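Side-chain contacts in tight junction protein ZO-3 (PDB 3KFV), which serves as a scaffold of the MAGUK family, linking tight-junction membrane proteins such as claudins and occludin to the actin cytoskeleton: residues A[6-11]-A[217-222]; A[186-191]-A[211-216]. One frame throughout, in Å; residues are numbered along the deposited sequence.

Contact 1 of 2, residues A[6-11]-A[217-222]; sequences YIRTHF and QYYPIV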
loop_
_atom_site.group_PDB
_atom_site.type_symbol
_atom_site.label_atom_id
_atom_site.label_comp_id
_atom_site.label_asym_id
_atom_site.label_seq_id
_atom_site.Cartn_x
_atom_site.Cartn_y
_atom_site.Cartn_z
ATOM N N TYR A 6 11.975 -10.748 -12.563
ATOM C CA TYR A 6 11.638 -10.070 -11.321
ATOM C C TYR A 6 11.237 -11.099 -10.286
ATOM O O TYR A 6 10.598 -12.102 -10.598
ATOM C CB TYR A 6 10.508 -9.061 -11.533
ATOM C CG TYR A 6 10.859 -7.937 -12.484
ATOM C CD1 TYR A 6 11.627 -6.852 -12.065
ATOM C CD2 TYR A 6 10.422 -7.960 -13.798
ATOM C CE1 TYR A 6 11.948 -5.824 -12.935
ATOM C CE2 TYR A 6 10.735 -6.935 -14.680
ATOM C CZ TYR A 6 11.498 -5.872 -14.247
ATOM O OH TYR A 6 11.802 -4.858 -15.139
ATOM N N ILE A 7 11.624 -10.853 -9.044
ATOM C CA ILE A 7 11.371 -11.813 -7.985
ATOM C C ILE A 7 10.744 -11.121 -6.774
ATOM O O ILE A 7 11.088 -9.983 -6.442
ATOM C CB ILE A 7 12.677 -12.537 -7.579
ATOM C CG1 ILE A 7 12.420 -14.026 -7.367
ATOM C CG2 ILE A 7 13.297 -11.901 -6.353
ATOM C CD1 ILE A 7 12.152 -14.780 -8.643
ATOM N N ARG A 8 9.800 -11.805 -6.137
ATOM C CA ARG A 8 9.246 -11.320 -4.883
ATOM C C ARG A 8 9.681 -12.249 -3.740
ATOM O O ARG A 8 9.622 -13.472 -3.864
ATOM C CB ARG A 8 7.727 -11.210 -4.970
ATOM C CG ARG A 8 7.154 -10.123 -4.091
ATOM C CD ARG A 8 5.706 -9.815 -4.447
ATOM N NE ARG A 8 4.768 -10.869 -4.059
ATOM C CZ ARG A 8 3.810 -10.716 -3.152
ATOM N NH1 ARG A 8 3.660 -9.553 -2.537
ATOM N NH2 ARG A 8 2.995 -11.719 -2.862
ATOM N N THR A 9 10.137 -11.663 -2.637
ATOM C CA THR A 9 10.712 -12.435 -1.543
ATOM C C THR A 9 9.681 -12.730 -0.448
ATOM O O THR A 9 8.941 -11.844 -0.029
ATOM C CB THR A 9 11.931 -11.701 -0.938
ATOM O OG1 THR A 9 11.513 -10.447 -0.393
ATOM C CG2 THR A 9 12.984 -11.437 -2.003
ATOM N N HIS A 10 9.637 -13.975 0.014
ATOM C CA HIS A 10 8.658 -14.383 1.019
ATOM C C HIS A 10 9.296 -14.911 2.305
ATOM O O HIS A 10 8.729 -15.750 3.010
ATOM C CB HIS A 10 7.680 -15.398 0.426
ATOM C CG HIS A 10 6.815 -14.823 -0.649
ATOM N ND1 HIS A 10 5.664 -14.114 -0.376
ATOM C CD2 HIS A 10 6.949 -14.822 -1.996
ATOM C CE1 HIS A 10 5.119 -13.714 -1.511
ATOM N NE2 HIS A 10 5.877 -14.132 -2.508
ATOM N N PHE A 11 10.485 -14.407 2.602
ATOM C CA PHE A 11 11.107 -14.646 3.889
ATOM C C PHE A 11 12.015 -13.464 4.215
ATOM O O PHE A 11 12.320 -12.650 3.341
ATOM C CB PHE A 11 11.878 -15.972 3.890
ATOM C CG PHE A 11 12.972 -16.047 2.863
ATOM C CD1 PHE A 11 14.296 -15.820 3.220
ATOM C CD2 PHE A 11 12.680 -16.346 1.542
ATOM C CE1 PHE A 11 15.308 -15.882 2.275
ATOM C CE2 PHE A 11 13.687 -16.415 0.594
ATOM C CZ PHE A 11 15.004 -16.182 0.961
ATOM N N GLN A 217 -1.370 -8.567 -2.732
ATOM C CA GLN A 217 -1.352 -8.026 -4.090
ATOM C C GLN A 217 -2.669 -7.389 -4.548
ATOM O O GLN A 217 -3.001 -7.389 -5.734
ATOM C CB GLN A 217 -0.876 -9.092 -5.076
ATOM C CG GLN A 217 0.515 -9.608 -4.745
ATOM C CD GLN A 217 1.100 -10.471 -5.840
ATOM O OE1 GLN A 217 2.013 -10.043 -6.552
ATOM N NE2 GLN A 217 0.581 -11.693 -5.988
ATOM N N TYR A 218 -3.409 -6.844 -3.588
ATOM C CA TYR A 218 -4.546 -5.990 -3.879
ATOM C C TYR A 218 -4.038 -4.585 -4.154
ATOM O O TYR A 218 -4.736 -3.770 -4.748
ATOM C CB TYR A 218 -5.505 -5.979 -2.694
ATOM C CG TYR A 218 -6.516 -7.096 -2.739
ATOM C CD1 TYR A 218 -7.873 -6.828 -2.675
ATOM C CD2 TYR A 218 -6.113 -8.418 -2.872
ATOM C CE1 TYR A 218 -8.805 -7.846 -2.727
ATOM C CE2 TYR A 218 -7.040 -9.449 -2.922
ATOM C CZ TYR A 218 -8.387 -9.156 -2.849
ATOM O OH TYR A 218 -9.325 -10.168 -2.900
ATOM N N TYR A 219 -2.811 -4.324 -3.712
ATOM C CA TYR A 219 -2.104 -3.063 -3.949
ATOM C C TYR A 219 -3.003 -1.841 -3.989
ATOM O O TYR A 219 -3.250 -1.282 -5.062
ATOM C CB TYR A 219 -1.268 -3.133 -5.230
ATOM C CG TYR A 219 -0.106 -4.086 -5.129
ATOM C CD1 TYR A 219 0.939 -3.851 -4.237
ATOM C CD2 TYR A 219 -0.054 -5.225 -5.912
ATOM C CE1 TYR A 219 1.998 -4.720 -4.137
ATOM C CE2 TYR A 219 1.007 -6.101 -5.818
ATOM C CZ TYR A 219 2.028 -5.843 -4.931
ATOM O OH TYR A 219 3.080 -6.726 -4.852
ATOM N N PRO A 220 -3.468 -1.400 -2.811
ATOM C CA PRO A 220 -4.388 -0.263 -2.758
ATOM C C PRO A 220 -3.728 0.945 -3.390
ATOM O O PRO A 220 -2.501 0.987 -3.489
ATOM C CB PRO A 220 -4.555 -0.005 -1.256
ATOM C CG PRO A 220 -3.957 -1.177 -0.559
ATOM C CD PRO A 220 -2.955 -1.771 -1.483
ATOM N N ILE A 221 -4.529 1.907 -3.826
ATOM C CA ILE A 221 -4.009 3.232 -4.103
ATOM C C ILE A 221 -4.054 3.967 -2.769
ATOM O O ILE A 221 -5.116 4.091 -2.161
ATOM C CB ILE A 221 -4.854 3.963 -5.164
ATOM C CG1 ILE A 221 -4.806 3.204 -6.491
ATOM C CG2 ILE A 221 -4.374 5.395 -5.338
ATOM C CD1 ILE A 221 -5.801 3.698 -7.520
ATOM N N VAL A 222 -2.903 4.419 -2.287
ATOM C CA VAL A 222 -2.849 5.066 -0.975
ATOM C C VAL A 222 -2.602 6.562 -1.080
ATOM O O VAL A 222 -1.556 6.992 -1.558
ATOM C CB VAL A 222 -1.772 4.449 -0.075
ATOM C CG1 VAL A 222 -1.786 5.130 1.272
ATOM C CG2 VAL A 222 -2.013 2.967 0.080
#
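Arg8 and Gln217 meet flat on flat, and their pairing illustrates how a long side chain can reach across the boundary between two domains. The stacking contact comes first. The guanidinium and the carboxamide approach from opposite directions with planes only 6° apart, Arg8 NH2 lying 3.7 Å from Gln217 CD. Gln217 CG sits over the same face, offset toward the rim, 3.8 Å from Arg8 CZ. The arginine chain bends at chi3 (72°), which turns the planar group away from the line of its methylenes. The phenol of Tyr219 gives a looser van der Waals contact, its OH 3.7 Å from Arg8 NH1 and its ring plane steeply inclined to the guanidinium.

The stronger partners lie outside the two segments: Arg8 NE forms a salt bridge with Glu135, NH2 is hydrogen-bonded to Tyr215 O at the end of helix 207-215, and Tyr131 adds a cation-pi contact. With the guanidinium replaced by the methyl of an alanine, Glu135 would probably lose this cationic mate and the Gln217 amide its stacking surface. Gln217, with positive phi, closes that helix in a Schellman motif, and the whole is an interdomain contact of the SH3–guanylate kinase-like unit of MAGUK proteins.

Contact 2 of 2, residues A[186-191]-A[211-216]; sequences IKLDTV and ERLNYV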
loop_
_atom_site.group_PDB
_atom_site.type_symbol
_atom_site.label_atom_id
_atom_site.label_comp_id
_atom_site.label_asym_id
_atom_site.label_seq_id
_atom_site.Cartn_x
_atom_site.Cartn_y
_atom_site.Cartn_z
ATOM N N ILE A 186 -10.825 -5.179 9.995
ATOM C CA ILE A 186 -11.179 -5.169 8.582
ATOM C C ILE A 186 -10.889 -6.551 7.998
ATOM O O ILE A 186 -9.858 -7.161 8.301
ATOM C CB ILE A 186 -10.372 -4.093 7.815
ATOM C CG1 ILE A 186 -10.671 -4.144 6.313
ATOM C CG2 ILE A 186 -8.873 -4.252 8.085
ATOM C CD1 ILE A 186 -12.024 -3.602 5.942
ATOM N N LYS A 187 -11.812 -7.050 7.181
ATOM C CA LYS A 187 -11.650 -8.360 6.559
ATOM C C LYS A 187 -11.435 -8.237 5.065
ATOM O O LYS A 187 -12.112 -7.465 4.392
ATOM C CB LYS A 187 -12.866 -9.242 6.837
ATOM C CG LYS A 187 -12.928 -9.720 8.271
ATOM C CD LYS A 187 -14.351 -9.974 8.717
ATOM C CE LYS A 187 -14.437 -9.935 10.237
ATOM N NZ LYS A 187 -13.316 -10.709 10.855
ATOM N N LEU A 188 -10.481 -9.006 4.558
ATOM C CA LEU A 188 -10.211 -9.071 3.129
ATOM C C LEU A 188 -11.467 -9.366 2.287
ATOM O O LEU A 188 -11.672 -8.752 1.240
ATOM C CB LEU A 188 -9.142 -10.122 2.859
ATOM C CG LEU A 188 -8.700 -10.283 1.412
ATOM C CD1 LEU A 188 -8.063 -8.992 0.925
ATOM C CD2 LEU A 188 -7.742 -11.457 1.288
ATOM N N ASP A 189 -12.307 -10.297 2.740
ATOM C CA ASP A 189 -13.503 -10.654 1.982
ATOM C C ASP A 189 -14.378 -9.444 1.733
ATOM O O ASP A 189 -15.051 -9.353 0.702
ATOM C CB ASP A 189 -14.330 -11.728 2.686
ATOM C CG ASP A 189 -15.312 -12.416 1.739
ATOM O OD1 ASP A 189 -14.869 -12.843 0.641
ATOM O OD2 ASP A 189 -16.518 -12.522 2.083
ATOM N N THR A 190 -14.385 -8.518 2.684
ATOM C CA THR A 190 -15.184 -7.314 2.527
ATOM C C THR A 190 -14.736 -6.586 1.274
ATOM O O THR A 190 -15.564 -6.191 0.446
ATOM C CB THR A 190 -15.069 -6.382 3.733
ATOM O OG1 THR A 190 -15.706 -6.991 4.858
ATOM C CG2 THR A 190 -15.760 -5.068 3.444
ATOM N N VAL A 191 -13.419 -6.433 1.137
ATOM C CA VAL A 191 -12.827 -5.740 -0.002
ATOM C C VAL A 191 -13.069 -6.521 -1.289
ATOM O O VAL A 191 -13.469 -5.950 -2.302
ATOM C CB VAL A 191 -11.316 -5.522 0.197
ATOM C CG1 VAL A 191 -10.740 -4.704 -0.949
ATOM C CG2 VAL A 191 -11.057 -4.833 1.528
ATOM N N GLU A 211 -0.032 -2.838 4.571
ATOM C CA GLU A 211 1.029 -3.799 4.271
ATOM C C GLU A 211 0.472 -5.181 3.923
ATOM O O GLU A 211 1.002 -5.877 3.060
ATOM C CB GLU A 211 2.018 -3.896 5.440
ATOM C CG GLU A 211 2.599 -2.554 5.858
ATOM C CD GLU A 211 3.774 -2.671 6.824
ATOM O OE1 GLU A 211 4.141 -3.810 7.195
ATOM O OE2 GLU A 211 4.332 -1.614 7.215
ATOM N N ARG A 212 -0.600 -5.575 4.600
ATOM C CA ARG A 212 -1.265 -6.836 4.300
ATOM C C ARG A 212 -1.865 -6.824 2.894
ATOM O O ARG A 212 -1.716 -7.787 2.139
ATOM C CB ARG A 212 -2.349 -7.140 5.345
ATOM C CG ARG A 212 -1.814 -7.602 6.700
ATOM C CD ARG A 212 -2.917 -8.176 7.586
ATOM N NE ARG A 212 -3.903 -7.163 7.957
ATOM C CZ ARG A 212 -3.810 -6.373 9.026
ATOM N NH1 ARG A 212 -2.768 -6.480 9.845
ATOM N NH2 ARG A 212 -4.760 -5.474 9.275
ATOM N N LEU A 213 -2.543 -5.733 2.541
ATOM C CA LEU A 213 -3.159 -5.622 1.219
ATOM C C LEU A 213 -2.101 -5.600 0.124
ATOM O O LEU A 213 -2.268 -6.217 -0.933
ATOM C CB LEU A 213 -4.044 -4.376 1.124
ATOM C CG LEU A 213 -5.350 -4.420 1.916
ATOM C CD1 LEU A 213 -5.899 -3.023 2.115
ATOM C CD2 LEU A 213 -6.373 -5.317 1.231
ATOM N N ASN A 214 -1.015 -4.881 0.376
ATOM C CA ASN A 214 0.109 -4.908 -0.543
ATOM C C ASN A 214 0.632 -6.331 -0.700
ATOM O O ASN A 214 1.009 -6.741 -1.795
ATOM C CB ASN A 214 1.226 -3.989 -0.064
ATOM C CG ASN A 214 0.942 -2.538 -0.348
ATOM O OD1 ASN A 214 0.115 -2.212 -1.197
ATOM N ND2 ASN A 214 1.629 -1.652 0.354
ATOM N N TYR A 215 0.637 -7.084 0.396
ATOM C CA TYR A 215 1.222 -8.416 0.398
ATOM C C TYR A 215 0.414 -9.423 -0.416
ATOM O O TYR A 215 0.981 -10.219 -1.170
ATOM C CB TYR A 215 1.419 -8.924 1.829
ATOM C CG TYR A 215 2.277 -10.165 1.895
ATOM C CD1 TYR A 215 3.597 -10.136 1.461
ATOM C CD2 TYR A 215 1.772 -11.362 2.377
ATOM C CE1 TYR A 215 4.391 -11.263 1.511
ATOM C CE2 TYR A 215 2.561 -12.496 2.429
ATOM C CZ TYR A 215 3.868 -12.437 1.995
ATOM O OH TYR A 215 4.659 -13.555 2.035
ATOM N N VAL A 216 -0.907 -9.392 -0.256
ATOM C CA VAL A 216 -1.779 -10.263 -1.042
ATOM C C VAL A 216 -2.030 -9.680 -2.429
ATOM O O VAL A 216 -2.817 -10.219 -3.198
ATOM C CB VAL A 216 -3.132 -10.532 -0.346
ATOM C CG1 VAL A 216 -2.909 -11.191 1.006
ATOM C CG2 VAL A 216 -3.929 -9.242 -0.204
#
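Leu188 and Leu213 join two helices of the guanylate kinase-like domain, whose parallel sheet and flanking helices follow the P-loop NTPase type of alpha/beta fold. Their side chains slide past each other in opposite directions, and the touching branches are the methyls Leu188 CD1 and Leu213 CD2, 4.1 Å apart. The same Leu188 CD1 also meets Val216 CG2 at 4.3 Å, so one methyl serves two partners on the second segment. The extended first torsion of Leu188 (chi1 -178°) carries CD1 out to both of them. At the margin of the contact, the methyl Ile186 CG2 lies at the edge of the Arg212 guanidinium, near its plane, 4.5 Å from NH2. No hydrogen bond crosses this contact; it is light apolar packing near the surface, burying 165 Å² in all.

The next shell explains the placing. Lys187 occupies the N-cap position, which puts Leu188 in the first turn of helix 188-196. On the other side, the bond from Val216 N to Arg212 O, 3.0 Å long, keeps Val216 in step with the last turn of helix 207-215, where three residues on from Leu213 it faces the same way. Further out, strand 200-203 is shared ground: Leu203 is touched by Ile186, Val191 and Leu213, and Ala201 by Val191. Arg212 also packs on Leu125 of helix 123-129, and its NH1 has a long, weak ion pair with Glu120 OE1.

Overall arrangement
From the N terminus, the chain passes first through strand 5-9, the SH3-side partner of contact 1; strand 134-141 and, near the C terminus, strand 294-298 complete the antiparallel sheet to which it belongs. Contact 2 closes a short loop of 19 intervening residues, including strand 200-203 and parts of both helices, 188-196 and 207-215. Just past the second helix, residues 217-222 close the far longer loop of contact 1, which therefore encloses contact 2 entirely. The centres of the two contacts lie about 12 Å apart, with the end of helix 207-215 common to both: one side packs within the guanylate kinase-like domain, while Tyr215 OH, 2.7 Å from His10 ND1 in a probable hydrogen bond, connects it to the SH3 side.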